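Local coordinates for protein FIG000988: Predicted permease (Vibrio cholerae, PDB 6MJP) that probably forms, as a membrane-spanning permease subunit, part of the LptBFG ABC transporter that moves lipopolysaccharide from the inner towards the outer membrane, at residues D[78-83]-D[286-291]; D[70-75]-D[282-287]; D[5-10]-D[96-101]. One frame throughout, in Å; residues are numbered along the deposited sequence.

Contacts 1 and 2 both join helix 48-81 to the end of helix 260-286 and what follows it; their centres lie about 10 Å apart, and they share Leu286 and Ser287. Contact 3, helix 2-36 against helix 95-134, is centred about 15 Å from contact 1 and 12 Å from contact 2. Along the chain the order is 5-10, 70-75, 78-83, 96-101, then 282-287 overlapping 286-291, so the segments of contact 3 alternate with those of the others. Arg78 NH1 ties contact 1 to contact 3 by a salt bridge to Glu10 OE1 (3.1 Å). Together the contacts unite helices from early and late parts of the permease into one membrane bundle.

Contact 1 (D[78-83]-D[286-291]); sequences RLYAES and LSAVNP. With JU7 (6-cyclohexylhexyl beta-D-glucopyranoside), chain T.
Tyr80 CG is turned roughly opposite the carbonyl carbon (chi1 -90°), and a chi2 of -78° sets the ring about crosswise to the CA-CB bond, so the last turn of helix 48-81 presents an aromatic face to Ala288, in the loop after helix 260-286. The result is a CH-pi contact at one end of the transmembrane bundle of this LptF/LptG permease. Ala288 CA stands 3.8 Å from the centroid of the Tyr80 ring, almost on the ring normal, and Ala288 CB lies over the same face, 3.8 Å from Tyr80 CZ. A small residue suits this place because it lets the aromatic face come down close to the loop backbone. Nearer the root of the tyrosine, Tyr80 CB rests 3.5 Å from Val289 O, while the CG2 branch of Val289 touches the same CB; later in the same loop, Ala297 and Lys298 also pack on the valine. Further along, Pro291 meets the end of the helix, its CG 3.7 Å from Ala81 O. Glu82 already departs from helical geometry and Ser83 has positive phi, so the chain turns here before helix 84-91, whose Ile85 also touches Tyr80.

The other side of the helix end faces the bound glucoside JU7, in a pocket completed by Glu10, Arg295 and Phe296. Arg78 is extended to CD and then bent at chi3, which brings one face of its guanidinium under the sugar, with JU7 C02 4.2 Å above the plane, over its centre. The group is held between Glu82 at NE and Glu10 at NH1, which probably fixes its rotation. Arg78 NE donates to Glu82 OE2 at 2.9 Å (N-H...O 152°), the oxygen lying close to the guanidinium plane but being approached from above its own carboxylate plane.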
ATOM      1  N   ARG D  78      14.669  10.264  11.243  1.00 78.32           N
ATOM      2  CA  ARG D  78      15.741  10.960  10.541  1.00 81.70           C
ATOM      3  C   ARG D  78      16.931  11.190  11.457  1.00 90.05           C
ATOM      4  O   ARG D  78      18.079  10.937  11.076  1.00 90.49           O
ATOM      5  CB  ARG D  78      15.246  12.290   9.990  1.00 86.78           C
ATOM      6  CG  ARG D  78      16.247  12.986   9.117  1.00 83.35           C
ATOM      7  CD  ARG D  78      15.734  14.338   8.783  1.00 88.84           C
ATOM      8  NE  ARG D  78      16.244  15.348   9.699  1.00 96.72           N
ATOM      9  CZ  ARG D  78      15.477  16.172  10.404  1.00101.28           C
ATOM     10  NH1 ARG D  78      16.037  17.071  11.202  1.00 98.47           N
ATOM     11  NH2 ARG D  78      14.153  16.106  10.296  1.00103.71           N
ATOM     12  N   LEU D  79      16.671  11.678  12.672  1.00 85.90           N
ATOM     13  CA  LEU D  79      17.754  11.936  13.614  1.00 74.20           C
ATOM     14  C   LEU D  79      18.472  10.651  13.991  1.00 71.73           C
ATOM     15  O   LEU D  79      19.689  10.649  14.185  1.00 70.16           O
ATOM     16  CB  LEU D  79      17.218  12.644  14.857  1.00 73.39           C
ATOM     17  CG  LEU D  79      16.547  13.990  14.574  1.00 80.27           C
ATOM     18  CD1 LEU D  79      16.073  14.678  15.843  1.00 81.06           C
ATOM     19  CD2 LEU D  79      17.505  14.871  13.808  1.00 86.23           C
ATOM     20  N   TYR D  80      17.736   9.549  14.114  1.00 72.81           N
ATOM     21  CA  TYR D  80      18.388   8.267  14.335  1.00 71.46           C
ATOM     22  C   TYR D  80      19.211   7.848  13.127  1.00 79.52           C
ATOM     23  O   TYR D  80      20.292   7.276  13.290  1.00 93.23           O
ATOM     24  CB  TYR D  80      17.353   7.196  14.660  1.00 84.34           C
ATOM     25  CG  TYR D  80      17.032   7.040  16.135  1.00 82.06           C
ATOM     26  CD1 TYR D  80      17.889   6.350  16.986  1.00 79.41           C
ATOM     27  CD2 TYR D  80      15.861   7.556  16.663  1.00 82.36           C
ATOM     28  CE1 TYR D  80      17.597   6.202  18.314  1.00 81.19           C
ATOM     29  CE2 TYR D  80      15.557   7.413  17.989  1.00 85.68           C
ATOM     30  CZ  TYR D  80      16.428   6.737  18.812  1.00 87.50           C
ATOM     31  OH  TYR D  80      16.122   6.590  20.142  1.00 92.73           O
ATOM     32  N   ALA D  81      18.728   8.135  11.915  1.00 86.52           N
ATOM     33  CA  ALA D  81      19.445   7.757  10.698  1.00 84.98           C
ATOM     34  C   ALA D  81      20.762   8.512  10.570  1.00 83.33           C
ATOM     35  O   ALA D  81      21.831   7.904  10.450  1.00 77.90           O
ATOM     36  CB  ALA D  81      18.569   8.008   9.473  1.00 81.02           C
ATOM     37  N   GLU D  82      20.708   9.845  10.585  1.00 84.60           N
ATOM     38  CA  GLU D  82      21.930  10.629  10.524  1.00 86.78           C
ATOM     39  C   GLU D  82      22.643  10.684  11.865  1.00 87.86           C
ATOM     40  O   GLU D  82      23.530  11.522  12.062  1.00 99.71           O
ATOM     41  CB  GLU D  82      21.633  12.035   9.988  1.00 95.80           C
ATOM     42  CG  GLU D  82      20.438  12.732  10.587  1.00 97.24           C
ATOM     43  CD  GLU D  82      19.787  13.686   9.601  1.00110.47           C
ATOM     44  OE1 GLU D  82      20.000  13.512   8.381  1.00110.42           O
ATOM     45  OE2 GLU D  82      19.071  14.611  10.042  1.00119.40           O
ATOM     46  N   SER D  83      22.254   9.808  12.786  1.00 79.46           N
ATOM     47  CA  SER D  83      22.974   9.494  14.014  1.00 70.06           C
ATOM     48  C   SER D  83      23.010  10.629  15.025  1.00 69.45           C
ATOM     49  O   SER D  83      23.790  10.561  15.966  1.00 70.49           O
ATOM     50  CB  SER D  83      24.400   9.035  13.705  1.00 68.20           C
ATOM     51  OG  SER D  83      24.393   8.128  12.614  1.00 76.39           O
ATOM     52  N   LEU D 286       9.500   3.588  19.583  1.00 89.33           N
ATOM     53  CA  LEU D 286       9.305   2.826  18.348  1.00 82.66           C
ATOM     54  C   LEU D 286      10.069   3.414  17.166  1.00 81.02           C
ATOM     55  O   LEU D 286      10.335   2.710  16.178  1.00 81.71           O
ATOM     56  CB  LEU D 286       7.803   2.758  18.018  1.00 79.01           C
ATOM     57  CG  LEU D 286       7.336   2.074  16.726  1.00 80.14           C
ATOM     58  CD1 LEU D 286       7.762   0.619  16.706  1.00 87.02           C
ATOM     59  CD2 LEU D 286       5.835   2.191  16.547  1.00 81.37           C
ATOM     60  N   SER D 287      10.433   4.684  17.252  1.00 74.86           N
ATOM     61  CA  SER D 287      11.099   5.348  16.151  1.00 77.81           C
ATOM     62  C   SER D 287      12.564   4.951  15.995  1.00 87.67           C
ATOM     63  O   SER D 287      13.193   5.377  15.020  1.00102.70           O
ATOM     64  CB  SER D 287      10.994   6.854  16.347  1.00 77.34           C
ATOM     65  OG  SER D 287      11.908   7.263  17.345  1.00 74.62           O
ATOM     66  N   ALA D 288      13.131   4.159  16.907  1.00 80.19           N
ATOM     67  CA  ALA D 288      14.561   3.880  16.832  1.00 80.02           C
ATOM     68  C   ALA D 288      14.843   2.952  15.656  1.00 90.23           C
ATOM     69  O   ALA D 288      14.248   1.875  15.544  1.00104.05           O
ATOM     70  CB  ALA D 288      15.077   3.278  18.136  1.00 76.41           C
ATOM     71  N   VAL D 289      15.737   3.391  14.774  1.00 84.85           N
ATOM     72  CA  VAL D 289      16.170   2.636  13.610  1.00 82.32           C
ATOM     73  C   VAL D 289      17.667   2.853  13.482  1.00 87.83           C
ATOM     74  O   VAL D 289      18.189   3.890  13.894  1.00 92.08           O
ATOM     75  CB  VAL D 289      15.424   3.078  12.326  1.00 79.97           C
ATOM     76  CG1 VAL D 289      14.035   2.468  12.278  1.00 81.22           C
ATOM     77  CG2 VAL D 289      15.299   4.576  12.286  1.00 77.54           C
ATOM     78  N   ASN D 290      18.375   1.844  12.939  1.00 93.59           N
ATOM     79  CA  ASN D 290      19.802   1.959  12.641  1.00 94.33           C
ATOM     80  C   ASN D 290      19.992   2.586  11.268  1.00 97.35           C
ATOM     81  O   ASN D 290      19.047   2.674  10.488  1.00108.06           O
ATOM     82  CB  ASN D 290      20.475   0.582  12.705  1.00102.84           C
ATOM     83  CG  ASN D 290      19.731  -0.480  11.915  1.00114.43           C
ATOM     84  OD1 ASN D 290      19.941  -0.642  10.710  1.00114.03           O
ATOM     85  ND2 ASN D 290      18.869  -1.230  12.600  1.00112.87           N
ATOM     86  N   PRO D 291      21.188   3.078  10.946  1.00 99.60           N
ATOM     87  CA  PRO D 291      21.360   3.745   9.643  1.00 91.61           C
ATOM     88  C   PRO D 291      21.151   2.833   8.444  1.00 96.32           C
ATOM     89  O   PRO D 291      20.689   3.309   7.404  1.00 95.61           O
ATOM     90  CB  PRO D 291      22.797   4.275   9.707  1.00 92.84           C
ATOM     91  CG  PRO D 291      23.077   4.440  11.160  1.00 94.39           C
ATOM     92  CD  PRO D 291      22.320   3.342  11.853  1.00105.42           C
TER
HETATM   93  C02 JU7 T 402      15.122  18.818   7.126  1.00118.03           C
HETATM   94  C03 JU7 T 402      15.425  17.803   5.975  1.00117.85           C
HETATM   95  C05 JU7 T 402      13.804  16.473   4.794  1.00 92.09           C
HETATM   96  C06 JU7 T 402      12.555  15.627   5.133  1.00 81.10           C
HETATM   97  C07 JU7 T 402      11.570  15.508   3.955  1.00 84.67           C
HETATM   98  C08 JU7 T 402      11.179  14.056   3.546  1.00 95.05           C
HETATM   99  C09 JU7 T 402       9.672  13.885   3.130  1.00 97.20           C
HETATM  100  C10 JU7 T 402       9.125  12.431   3.288  1.00 96.48           C
HETATM  101  C11 JU7 T 402       7.585  12.247   3.118  1.00100.90           C
HETATM  102  C12 JU7 T 402       6.803  13.069   4.139  1.00106.95           C
HETATM  103  C13 JU7 T 402       5.291  12.787   4.125  1.00110.33           C
HETATM  104  C14 JU7 T 402       4.974  11.318   4.355  1.00109.41           C
HETATM  105  C15 JU7 T 402       5.719  10.496   3.319  1.00110.30           C
HETATM  106  C16 JU7 T 402       7.225  10.779   3.359  1.00105.43           C
HETATM  107  C18 JU7 T 402      17.745  18.183   6.043  1.00130.06           C
HETATM  108  C19 JU7 T 402      19.019  17.556   6.626  1.00138.88           C
HETATM  109  C21 JU7 T 402      17.580  19.532   6.817  1.00126.83           C
HETATM  110  C23 JU7 T 402      16.090  20.020   6.938  1.00126.09           C
HETATM  111  O01 JU7 T 402      13.830  19.298   6.947  1.00116.34           O
HETATM  112  O04 JU7 T 402      14.540  16.695   6.002  1.00105.82           O
HETATM  113  O17 JU7 T 402      16.695  17.273   6.296  1.00123.96           O
HETATM  114  O20 JU7 T 402      19.275  16.400   5.904  1.00147.32           O
HETATM  115  O22 JU7 T 402      18.282  20.511   6.082  1.00125.78           O
HETATM  116  O24 JU7 T 402      15.939  20.790   8.096  1.00129.25           O

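Contact 2 (D[70-75]-D[282-287]); sequences IGILLT and LVVPLS
Ile72 and Leu73, neighbours on helix 48-81, hold the two branches of Val283 between them. Ile72 CG2 meets Val283 CG1 at 3.6 Å as the two side chains run alongside each other, pointing opposite ways, while Leu73 CD1 reaches Val283 CG2 at 3.7 Å, the leucine crossing the valine at about a right angle. The extended chain of Ile72 (chi1 -179°, with chi2 also trans) carries its CD1 onward to Val284 CG2, 3.7 Å away. Leu73 CD1 serves twice, for it also lies 3.9 Å from Ser287 CA. Beta-branched residues suit this buried seam, since Ile72 and Val283 each make contact through two different methyls.

Behind this first shell, polar groups are tied back to their own backbones. Ser287 OG donates to Val284 O at 3.1 Å, tilted 24° from the carbonyl plane, where the helix kinks at Pro285, whose ring nitrogen carries no hydrogen to bond back to the preceding turn. Thr75 OG1 likewise bonds Gly71 O at 3.0 Å, from above the carbonyl plane, and that oxygen also accepts from Thr75 N; a weak hydrogen bond links the same hydroxyl to Ser14 OG of helix 2-36. Farther out, Thr11 of helix 2-36 backs Ile72, and Met299 and Ala302 of helix 299-321 flank Leu73. With local axes 9.2 Å apart and only 18° from parallel, this is side-by-side apolar packing between predicted transmembrane helices of an LptF/LptG permease.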
ATOM      1  N   ILE D  70       2.933  10.413  13.018  1.00 99.16           N
ATOM      2  CA  ILE D  70       3.887  10.205  11.932  1.00 95.02           C
ATOM      3  C   ILE D  70       4.959  11.276  11.970  1.00 97.40           C
ATOM      4  O   ILE D  70       6.123  11.016  11.634  1.00 95.39           O
ATOM      5  CB  ILE D  70       3.168  10.180  10.575  1.00 93.85           C
ATOM      6  CG1 ILE D  70       2.073   9.127  10.589  1.00 95.95           C
ATOM      7  CG2 ILE D  70       4.133   9.844   9.457  1.00 94.76           C
ATOM      8  CD1 ILE D  70       2.590   7.744  10.906  1.00 98.90           C
ATOM      9  N   GLY D  71       4.592  12.489  12.384  1.00101.15           N
ATOM     10  CA  GLY D  71       5.563  13.565  12.437  1.00 99.98           C
ATOM     11  C   GLY D  71       6.750  13.216  13.307  1.00101.31           C
ATOM     12  O   GLY D  71       7.903  13.275  12.869  1.00104.30           O
ATOM     13  N   ILE D  72       6.484  12.823  14.551  1.00 96.75           N
ATOM     14  CA  ILE D  72       7.587  12.521  15.449  1.00 87.89           C
ATOM     15  C   ILE D  72       8.265  11.222  15.035  1.00 83.50           C
ATOM     16  O   ILE D  72       9.477  11.055  15.218  1.00 82.70           O
ATOM     17  CB  ILE D  72       7.083  12.488  16.901  1.00 85.22           C
ATOM     18  CG1 ILE D  72       8.215  12.195  17.856  1.00 86.72           C
ATOM     19  CG2 ILE D  72       6.108  11.394  17.102  1.00 90.95           C
ATOM     20  CD1 ILE D  72       7.772  12.305  19.260  1.00 99.22           C
ATOM     21  N   LEU D  73       7.513  10.304  14.434  1.00 86.28           N
ATOM     22  CA  LEU D  73       8.104   9.059  13.961  1.00 86.01           C
ATOM     23  C   LEU D  73       9.147   9.328  12.880  1.00 90.74           C
ATOM     24  O   LEU D  73      10.281   8.839  12.955  1.00 92.33           O
ATOM     25  CB  LEU D  73       6.999   8.128  13.448  1.00 86.28           C
ATOM     26  CG  LEU D  73       7.451   6.796  12.847  1.00 83.80           C
ATOM     27  CD1 LEU D  73       7.908   5.899  13.959  1.00 82.53           C
ATOM     28  CD2 LEU D  73       6.371   6.118  12.012  1.00 86.40           C
ATOM     29  N   LEU D  74       8.786  10.134  11.879  1.00 91.13           N
ATOM     30  CA  LEU D  74       9.707  10.438  10.791  1.00 84.96           C
ATOM     31  C   LEU D  74      10.845  11.335  11.254  1.00 83.97           C
ATOM     32  O   LEU D  74      12.000  11.110  10.874  1.00 85.83           O
ATOM     33  CB  LEU D  74       8.959  11.101   9.643  1.00 89.27           C
ATOM     34  CG  LEU D  74       7.983  10.223   8.885  1.00 90.80           C
ATOM     35  CD1 LEU D  74       7.387  11.028   7.756  1.00 96.59           C
ATOM     36  CD2 LEU D  74       8.705   8.993   8.374  1.00 89.94           C
ATOM     37  N   THR D  75      10.545  12.368  12.052  1.00 81.54           N
ATOM     38  CA  THR D  75      11.609  13.256  12.522  1.00 80.71           C
ATOM     39  C   THR D  75      12.652  12.479  13.313  1.00 78.35           C
ATOM     40  O   THR D  75      13.846  12.530  13.007  1.00 76.83           O
ATOM     41  CB  THR D  75      11.043  14.393  13.376  1.00 84.76           C
ATOM     42  OG1 THR D  75      10.171  15.213  12.593  1.00 96.48           O
ATOM     43  CG2 THR D  75      12.165  15.257  13.902  1.00 81.19           C
ATOM     44  N   LEU D 282       3.917   5.999  23.148  1.00 88.12           N
ATOM     45  CA  LEU D 282       4.141   4.690  22.546  1.00 92.24           C
ATOM     46  C   LEU D 282       5.130   4.771  21.385  1.00105.71           C
ATOM     47  O   LEU D 282       6.004   3.906  21.247  1.00112.50           O
ATOM     48  CB  LEU D 282       2.812   4.091  22.086  1.00 83.23           C
ATOM     49  CG  LEU D 282       2.897   2.812  21.256  1.00 80.82           C
ATOM     50  CD1 LEU D 282       3.586   1.696  22.011  1.00 84.11           C
ATOM     51  CD2 LEU D 282       1.506   2.392  20.868  1.00 85.97           C
ATOM     52  N   VAL D 283       5.021   5.809  20.549  1.00101.34           N
ATOM     53  CA  VAL D 283       5.810   5.869  19.320  1.00 94.77           C
ATOM     54  C   VAL D 283       7.226   6.396  19.544  1.00 94.87           C
ATOM     55  O   VAL D 283       8.109   6.168  18.701  1.00 92.01           O
ATOM     56  CB  VAL D 283       5.099   6.729  18.259  1.00 84.73           C
ATOM     57  CG1 VAL D 283       5.186   8.219  18.592  1.00 74.84           C
ATOM     58  CG2 VAL D 283       5.668   6.450  16.890  1.00 79.50           C
ATOM     59  N   VAL D 284       7.480   7.094  20.650  1.00 92.93           N
ATOM     60  CA  VAL D 284       8.831   7.597  20.903  1.00 87.72           C
ATOM     61  C   VAL D 284       9.863   6.473  20.942  1.00 94.90           C
ATOM     62  O   VAL D 284      10.864   6.561  20.213  1.00101.08           O
ATOM     63  CB  VAL D 284       8.844   8.473  22.167  1.00 79.59           C
ATOM     64  CG1 VAL D 284      10.254   8.729  22.587  1.00 79.96           C
ATOM     65  CG2 VAL D 284       8.155   9.786  21.892  1.00 79.33           C
ATOM     66  N   PRO D 285       9.687   5.395  21.722  1.00 95.11           N
ATOM     67  CA  PRO D 285      10.655   4.283  21.647  1.00 92.20           C
ATOM     68  C   PRO D 285      10.612   3.520  20.330  1.00 94.90           C
ATOM     69  O   PRO D 285      11.605   2.867  19.989  1.00102.49           O
ATOM     70  CB  PRO D 285      10.247   3.376  22.815  1.00 94.79           C
ATOM     71  CG  PRO D 285       9.263   4.162  23.625  1.00100.09           C
ATOM     72  CD  PRO D 285       8.608   5.090  22.678  1.00 98.65           C
ATOM     73  N   LEU D 286       9.500   3.588  19.583  1.00 89.33           N
ATOM     74  CA  LEU D 286       9.305   2.826  18.348  1.00 82.66           C
ATOM     75  C   LEU D 286      10.069   3.414  17.166  1.00 81.02           C
ATOM     76  O   LEU D 286      10.335   2.710  16.178  1.00 81.71           O
ATOM     77  CB  LEU D 286       7.803   2.758  18.018  1.00 79.01           C
ATOM     78  CG  LEU D 286       7.336   2.074  16.726  1.00 80.14           C
ATOM     79  CD1 LEU D 286       7.762   0.619  16.706  1.00 87.02           C
ATOM     80  CD2 LEU D 286       5.835   2.191  16.547  1.00 81.37           C
ATOM     81  N   SER D 287      10.433   4.684  17.252  1.00 74.86           N
ATOM     82  CA  SER D 287      11.099   5.348  16.151  1.00 77.81           C
ATOM     83  C   SER D 287      12.564   4.951  15.995  1.00 87.67           C
ATOM     84  O   SER D 287      13.193   5.377  15.020  1.00102.70           O
ATOM     85  CB  SER D 287      10.994   6.854  16.347  1.00 77.34           C
ATOM     86  OG  SER D 287      11.908   7.263  17.345  1.00 74.62           O
TER

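Contact 3 (D[5-10]-D[96-101]); sequences RYLIRE and KFLIRA
An oblique helix-helix crossing joins the start of helix 2-36 to the start of helix 95-134, where Leu7 and Ile8 close upon Ala101 in the LptF/LptG membrane domain. The two local axes approach to 9.2 Å at a crossing angle of -49°, and the CA atoms of Ile8 and Ala101 are the nearest pair, 5.9 Å apart. Ala101 points its methyl toward helix 2-36, and its small size lets larger neighbours settle around it: Leu7 CD1 lies 3.9 Å from Ala101 CB, and Ile8 CG1 approaches the same methyl at 3.9 Å.

Leu7 does more than touch the alanine. With CG beside the backbone N (chi1 -68°) and the chain then extended, its CD1 methyl also reaches helix 95-134 one turn earlier, 4.1 Å from Leu98 CA and equally far from Phe97 O. The leucine therefore spans a full turn of its partner. Beta-branched Ile8 brings its CG1 arm against the alanine methyl, where it also runs near Ala101 O at 4.1 Å, while CG2 stands anti to the backbone N.

On the far side of helix 2-36, Tyr6 carries Glu10 CG over one ring face, towards the rim, and its OH is hydrogen-bonded to Glu84 OE1. Another protein chain of the assembly packs on Tyr6, Arg9 and Glu10, and on Phe97 of helix 95-134.

Around the crossing, Phe76 and Leu79 of helix 48-81 cover Leu7, Tyr104 and Leu105 extend the helix 95-134 surface along Ile8, and Ile99 leans instead on Met281 and Val284 of helix 260-286.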
ATOM      1  N   ARG D   5      14.159  22.154  22.808  1.00103.65           N
ATOM      2  CA  ARG D   5      13.607  23.081  21.824  1.00 92.51           C
ATOM      3  C   ARG D   5      13.983  22.678  20.400  1.00 91.17           C
ATOM      4  O   ARG D   5      13.132  22.663  19.502  1.00 91.68           O
ATOM      5  CB  ARG D   5      14.096  24.493  22.125  1.00 96.49           C
ATOM      6  CG  ARG D   5      13.409  25.174  23.300  1.00108.56           C
ATOM      7  CD  ARG D   5      13.890  26.613  23.447  1.00112.20           C
ATOM      8  NE  ARG D   5      15.307  26.648  23.784  1.00115.77           N
ATOM      9  CZ  ARG D   5      15.999  27.760  24.021  1.00126.85           C
ATOM     10  NH1 ARG D   5      15.405  28.948  23.955  1.00137.43           N
ATOM     11  NH2 ARG D   5      17.288  27.683  24.328  1.00122.96           N
ATOM     12  N   TYR D   6      15.263  22.349  20.184  1.00 91.90           N
ATOM     13  CA  TYR D   6      15.739  21.857  18.892  1.00 91.16           C
ATOM     14  C   TYR D   6      14.851  20.743  18.336  1.00 91.32           C
ATOM     15  O   TYR D   6      14.325  20.845  17.221  1.00 97.72           O
ATOM     16  CB  TYR D   6      17.184  21.373  19.025  1.00 89.68           C
ATOM     17  CG  TYR D   6      17.694  20.680  17.780  1.00 94.98           C
ATOM     18  CD1 TYR D   6      18.059  21.411  16.655  1.00103.96           C
ATOM     19  CD2 TYR D   6      17.797  19.299  17.722  1.00 91.88           C
ATOM     20  CE1 TYR D   6      18.516  20.781  15.507  1.00104.08           C
ATOM     21  CE2 TYR D   6      18.250  18.659  16.579  1.00 95.53           C
ATOM     22  CZ  TYR D   6      18.609  19.403  15.475  1.00106.73           C
ATOM     23  OH  TYR D   6      19.060  18.766  14.341  1.00113.35           O
ATOM     24  N   LEU D   7      14.692  19.659  19.101  1.00 93.91           N
ATOM     25  CA  LEU D   7      13.811  18.553  18.714  1.00 96.19           C
ATOM     26  C   LEU D   7      12.406  19.026  18.348  1.00 96.41           C
ATOM     27  O   LEU D   7      11.848  18.621  17.321  1.00 99.06           O
ATOM     28  CB  LEU D   7      13.730  17.543  19.850  1.00 92.23           C
ATOM     29  CG  LEU D   7      14.976  16.740  20.177  1.00 86.49           C
ATOM     30  CD1 LEU D   7      14.779  16.108  21.538  1.00 93.59           C
ATOM     31  CD2 LEU D   7      15.214  15.689  19.111  1.00 77.91           C
ATOM     32  N   ILE D   8      11.804  19.848  19.214  1.00 92.68           N
ATOM     33  CA  ILE D   8      10.471  20.395  18.953  1.00 95.39           C
ATOM     34  C   ILE D   8      10.443  21.139  17.622  1.00 97.70           C
ATOM     35  O   ILE D   8       9.541  20.940  16.801  1.00100.81           O
ATOM     36  CB  ILE D   8      10.036  21.325  20.101  1.00 99.14           C
ATOM     37  CG1 ILE D   8      10.075  20.618  21.460  1.00 99.80           C
ATOM     38  CG2 ILE D   8       8.666  21.899  19.827  1.00 92.23           C
ATOM     39  CD1 ILE D   8       9.647  21.518  22.609  1.00 99.81           C
ATOM     40  N   ARG D   9      11.422  22.030  17.408  1.00 95.22           N
ATOM     41  CA  ARG D   9      11.511  22.795  16.165  1.00 95.90           C
ATOM     42  C   ARG D   9      11.511  21.884  14.940  1.00 97.06           C
ATOM     43  O   ARG D   9      10.644  21.996  14.066  1.00106.96           O
ATOM     44  CB  ARG D   9      12.768  23.663  16.182  1.00 97.80           C
ATOM     45  CG  ARG D   9      12.554  25.055  16.737  1.00105.62           C
ATOM     46  CD  ARG D   9      13.770  25.945  16.532  1.00103.59           C
ATOM     47  NE  ARG D   9      14.686  25.924  17.667  1.00101.12           N
ATOM     48  CZ  ARG D   9      15.827  25.247  17.677  1.00102.43           C
ATOM     49  NH1 ARG D   9      16.181  24.537  16.613  1.00101.38           N
ATOM     50  NH2 ARG D   9      16.617  25.281  18.740  1.00 98.82           N
ATOM     51  N   GLU D  10      12.508  20.995  14.847  1.00 97.06           N
ATOM     52  CA  GLU D  10      12.558  20.012  13.766  1.00 97.46           C
ATOM     53  C   GLU D  10      11.231  19.267  13.602  1.00103.22           C
ATOM     54  O   GLU D  10      10.668  19.213  12.500  1.00103.07           O
ATOM     55  CB  GLU D  10      13.689  19.016  14.025  1.00 94.64           C
ATOM     56  CG  GLU D  10      15.073  19.575  13.846  1.00107.09           C
ATOM     57  CD  GLU D  10      15.246  20.285  12.522  1.00118.19           C
ATOM     58  OE1 GLU D  10      14.702  19.801  11.504  1.00127.68           O
ATOM     59  OE2 GLU D  10      15.925  21.335  12.507  1.00118.02           O
ATOM     60  N   LYS D  96      15.175  10.864  28.554  1.00 88.14           N
ATOM     61  CA  LYS D  96      14.446  11.904  29.279  1.00100.48           C
ATOM     62  C   LYS D  96      14.136  13.102  28.381  1.00108.98           C
ATOM     63  O   LYS D  96      13.008  13.615  28.380  1.00108.27           O
ATOM     64  CB  LYS D  96      15.241  12.345  30.512  1.00100.61           C
ATOM     65  N   PHE D  97      15.121  13.548  27.592  1.00107.93           N
ATOM     66  CA  PHE D  97      14.948  14.770  26.806  1.00100.77           C
ATOM     67  C   PHE D  97      14.058  14.540  25.591  1.00 89.12           C
ATOM     68  O   PHE D  97      13.205  15.379  25.273  1.00 87.04           O
ATOM     69  CB  PHE D  97      16.305  15.316  26.371  1.00 99.43           C
ATOM     70  CG  PHE D  97      17.232  15.615  27.511  1.00100.78           C
ATOM     71  CD1 PHE D  97      17.150  16.814  28.202  1.00106.19           C
ATOM     72  CD2 PHE D  97      18.193  14.694  27.888  1.00103.43           C
ATOM     73  CE1 PHE D  97      18.007  17.080  29.250  1.00121.40           C
ATOM     74  CE2 PHE D  97      19.051  14.954  28.930  1.00114.63           C
ATOM     75  CZ  PHE D  97      18.959  16.148  29.615  1.00124.07           C
ATOM     76  N   LEU D  98      14.258  13.428  24.882  1.00 82.58           N
ATOM     77  CA  LEU D  98      13.333  13.071  23.812  1.00 86.09           C
ATOM     78  C   LEU D  98      11.899  13.026  24.334  1.00 97.77           C
ATOM     79  O   LEU D  98      10.993  13.626  23.742  1.00100.15           O
ATOM     80  CB  LEU D  98      13.734  11.734  23.185  1.00 83.82           C
ATOM     81  CG  LEU D  98      14.907  11.717  22.186  1.00 82.94           C
ATOM     82  CD1 LEU D  98      16.234  12.015  22.846  1.00 86.89           C
ATOM     83  CD2 LEU D  98      14.987  10.388  21.456  1.00 79.80           C
ATOM     84  N   ILE D  99      11.682  12.357  25.472  1.00101.47           N
ATOM     85  CA  ILE D  99      10.329  12.204  26.004  1.00 97.28           C
ATOM     86  C   ILE D  99       9.784  13.539  26.495  1.00100.89           C
ATOM     87  O   ILE D  99       8.572  13.781  26.441  1.00106.74           O
ATOM     88  CB  ILE D  99      10.318  11.129  27.109  1.00101.45           C
ATOM     89  CG1 ILE D  99      10.528   9.735  26.496  1.00 95.84           C
ATOM     90  CG2 ILE D  99       9.023  11.189  27.941  1.00109.40           C
ATOM     91  CD1 ILE D  99      10.804   8.642  27.517  1.00106.03           C
ATOM     92  N   ARG D 100      10.649  14.434  26.969  1.00100.72           N
ATOM     93  CA  ARG D 100      10.163  15.739  27.407  1.00 96.86           C
ATOM     94  C   ARG D 100       9.705  16.578  26.224  1.00 98.01           C
ATOM     95  O   ARG D 100       8.625  17.176  26.259  1.00 97.92           O
ATOM     96  CB  ARG D 100      11.237  16.472  28.201  1.00 91.99           C
ATOM     97  CG  ARG D 100      10.753  17.806  28.744  1.00 99.47           C
ATOM     98  N   ALA D 101      10.517  16.618  25.161  1.00 96.33           N
ATOM     99  CA  ALA D 101      10.130  17.317  23.939  1.00 98.40           C
ATOM    100  C   ALA D 101       8.853  16.737  23.348  1.00101.13           C
ATOM    101  O   ALA D 101       7.960  17.482  22.924  1.00103.78           O
ATOM    102  CB  ALA D 101      11.263  17.237  22.921  1.00 99.74           C
TER